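PDB 4BG2: PATF from Prochloron didemni, which probably serves as a prenyltransferase-type enzyme in the biosynthesis of patellamides and related cyanobactins. Local coordinates for residues L42-S47 with Y66-N71. Residues are numbered along the deposited sequence; the frame is centred on the assembly and turned at random.
Sequences LEIEGS and YEVCNN
Asn70, closing strand 60-70, reaches to Glu45 in the loop that leads from helix 34-42 into strand 48-57, at one end of a ten-stranded, closed antiparallel barrel, consistent with the prenyltransferase (PT) barrel fold; the two strands form a beta-hairpin. The side-chain amide ND2 of Asn70 donates to Glu45 O at 2.9 Å, a bent bond (142° at the hydrogen) that nevertheless lies in the carbonyl plane and in the plane of the amide itself. With CG anti to the backbone N (chi1 180°), the amide extends to the loop, while OD1 accepts from Gln72 N, so both ends of the amide are held and its flip is fixed. A leucine here would probably leave Glu45 O without this donor and Gln72 N without its acceptor. The backbone angles of Gly46 by themselves call for glycine, and a CB there would also probably crowd ND2. Next to the amide the packing is apolar and buried: Ile44 CD1 meets Val68 CG1 at 3.9 Å, the side chains crossing obliquely, with Phe37 and Ile41 of helix 34-42 also against Val68. The outer side is looser: Glu45 is exposed, points its CB away from the strand, and its carboxylate makes a salt bridge to Lys12 and a hydrogen bond to Asn8 of helix 3-25. Ser47, by contrast, is buried; its OG bonds Asp304 and its N bonds Gln72 OE1. Ser47 O takes the nearly straight bond (169°) from Asn71 N at 2.9 Å, and the CA of Asn70 approaches the same oxygen at 3.4 Å in a CA-H...O contact.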
loop_
_atom_site.group_PDB
_atom_site.type_symbol
_atom_site.label_atom_id
_atom_site.label_comp_id
_atom_site.label_asym_id
_atom_site.label_seq_id
_atom_site.Cartn_x
_atom_site.Cartn_y
_atom_site.Cartn_z
ATOM N N LEU A 42 -8.905 -4.964 14.727
ATOM C CA LEU A 42 -9.027 -5.912 15.816
ATOM C C LEU A 42 -9.946 -7.080 15.477
ATOM O O LEU A 42 -9.835 -8.124 16.097
ATOM C CB LEU A 42 -9.540 -5.217 17.081
ATOM C CG LEU A 42 -8.561 -4.278 17.791
ATOM C CD1 LEU A 42 -9.207 -3.712 19.054
ATOM C CD2 LEU A 42 -7.281 -5.012 18.132
ATOM N N GLU A 43 -10.841 -6.899 14.502
ATOM C CA GLU A 43 -11.748 -7.957 14.084
ATOM C C GLU A 43 -11.147 -8.933 13.087
ATOM O O GLU A 43 -11.757 -9.953 12.801
ATOM C CB GLU A 43 -13.021 -7.368 13.478
ATOM C CG GLU A 43 -13.821 -6.501 14.436
ATOM C CD GLU A 43 -15.173 -6.104 13.857
ATOM O OE1 GLU A 43 -15.242 -5.723 12.667
ATOM O OE2 GLU A 43 -16.179 -6.188 14.586
ATOM N N ILE A 44 -9.963 -8.647 12.552
ATOM C CA ILE A 44 -9.342 -9.555 11.598
ATOM C C ILE A 44 -8.795 -10.765 12.337
ATOM O O ILE A 44 -8.046 -10.620 13.320
ATOM C CB ILE A 44 -8.233 -8.880 10.775
ATOM C CG1 ILE A 44 -8.815 -7.690 10.019
ATOM C CG2 ILE A 44 -7.648 -9.861 9.758
ATOM C CD1 ILE A 44 -7.769 -6.776 9.444
ATOM N N GLU A 45 -9.190 -11.958 11.881
ATOM C CA GLU A 45 -8.741 -13.200 12.506
ATOM C C GLU A 45 -7.401 -13.676 11.942
ATOM O O GLU A 45 -7.062 -13.409 10.781
ATOM C CB GLU A 45 -9.802 -14.307 12.373
ATOM C CG GLU A 45 -11.003 -14.158 13.316
ATOM C CD GLU A 45 -10.612 -14.028 14.792
ATOM O OE1 GLU A 45 -9.627 -14.683 15.224
ATOM O OE2 GLU A 45 -11.283 -13.256 15.522
ATOM N N GLY A 46 -6.645 -14.386 12.776
ATOM C CA GLY A 46 -5.339 -14.910 12.386
ATOM C C GLY A 46 -4.241 -13.886 12.607
ATOM O O GLY A 46 -4.392 -12.966 13.389
ATOM N N SER A 47 -3.137 -14.048 11.900
ATOM C CA SER A 47 -1.989 -13.181 12.065
ATOM C C SER A 47 -2.017 -12.141 10.953
ATOM O O SER A 47 -2.225 -12.483 9.788
ATOM C CB SER A 47 -0.710 -14.017 11.977
ATOM O OG SER A 47 0.432 -13.213 12.184
ATOM N N TYR A 66 -1.972 3.513 7.228
ATOM C CA TYR A 66 -1.824 2.102 7.527
ATOM C C TYR A 66 -2.507 1.220 6.507
ATOM O O TYR A 66 -3.631 1.517 6.055
ATOM C CB TYR A 66 -2.495 1.785 8.851
ATOM C CG TYR A 66 -2.077 2.680 9.976
ATOM C CD1 TYR A 66 -0.908 2.426 10.679
ATOM C CD2 TYR A 66 -2.864 3.764 10.369
ATOM C CE1 TYR A 66 -0.513 3.238 11.718
ATOM C CE2 TYR A 66 -2.483 4.571 11.431
ATOM C CZ TYR A 66 -1.297 4.299 12.094
ATOM O OH TYR A 66 -0.868 5.085 13.149
ATOM N N GLU A 67 -1.852 0.114 6.178
ATOM C CA GLU A 67 -2.479 -1.000 5.474
ATOM C C GLU A 67 -2.308 -2.233 6.360
ATOM O O GLU A 67 -1.202 -2.550 6.772
ATOM C CB GLU A 67 -1.809 -1.307 4.120
ATOM C CG GLU A 67 -1.852 -0.261 3.054
ATOM C CD GLU A 67 -3.236 0.280 2.813
ATOM O OE1 GLU A 67 -4.327 -0.494 2.762
ATOM O OE2 GLU A 67 -3.142 1.496 2.670
ATOM N N VAL A 68 -3.416 -2.933 6.621
ATOM C CA VAL A 68 -3.418 -4.137 7.408
ATOM C C VAL A 68 -4.021 -5.294 6.624
ATOM O O VAL A 68 -5.069 -5.158 5.946
ATOM C CB VAL A 68 -4.218 -3.912 8.692
ATOM C CG1 VAL A 68 -4.228 -5.183 9.547
ATOM C CG2 VAL A 68 -3.620 -2.756 9.481
ATOM N N CYS A 69 -3.385 -6.449 6.706
ATOM C CA CYS A 69 -4.015 -7.652 6.171
ATOM C C CYS A 69 -3.511 -8.910 6.840
ATOM O O CYS A 69 -2.432 -8.933 7.438
ATOM C CB CYS A 69 -3.801 -7.761 4.659
ATOM S SG CYS A 69 -2.077 -8.047 4.155
ATOM N N ASN A 70 -4.305 -9.965 6.687
ATOM C CA ASN A 70 -3.917 -11.276 7.122
ATOM C C ASN A 70 -2.733 -11.735 6.281
ATOM O O ASN A 70 -2.708 -11.548 5.071
ATOM C CB ASN A 70 -5.102 -12.242 7.010
ATOM C CG ASN A 70 -4.745 -13.631 7.448
ATOM O OD1 ASN A 70 -3.999 -14.332 6.765
ATOM N ND2 ASN A 70 -5.246 -14.036 8.609
ATOM N N ASN A 71 -1.736 -12.292 6.941
ATOM C CA ASN A 71 -0.491 -12.654 6.290
ATOM C C ASN A 71 -0.296 -14.161 6.297
ATOM O O ASN A 71 0.793 -14.621 6.032
ATOM C CB ASN A 71 0.696 -11.908 6.939
ATOM C CG ASN A 71 0.903 -12.257 8.414
ATOM O OD1 ASN A 71 0.500 -13.319 8.901
ATOM N ND2 ASN A 71 1.571 -11.368 9.121
#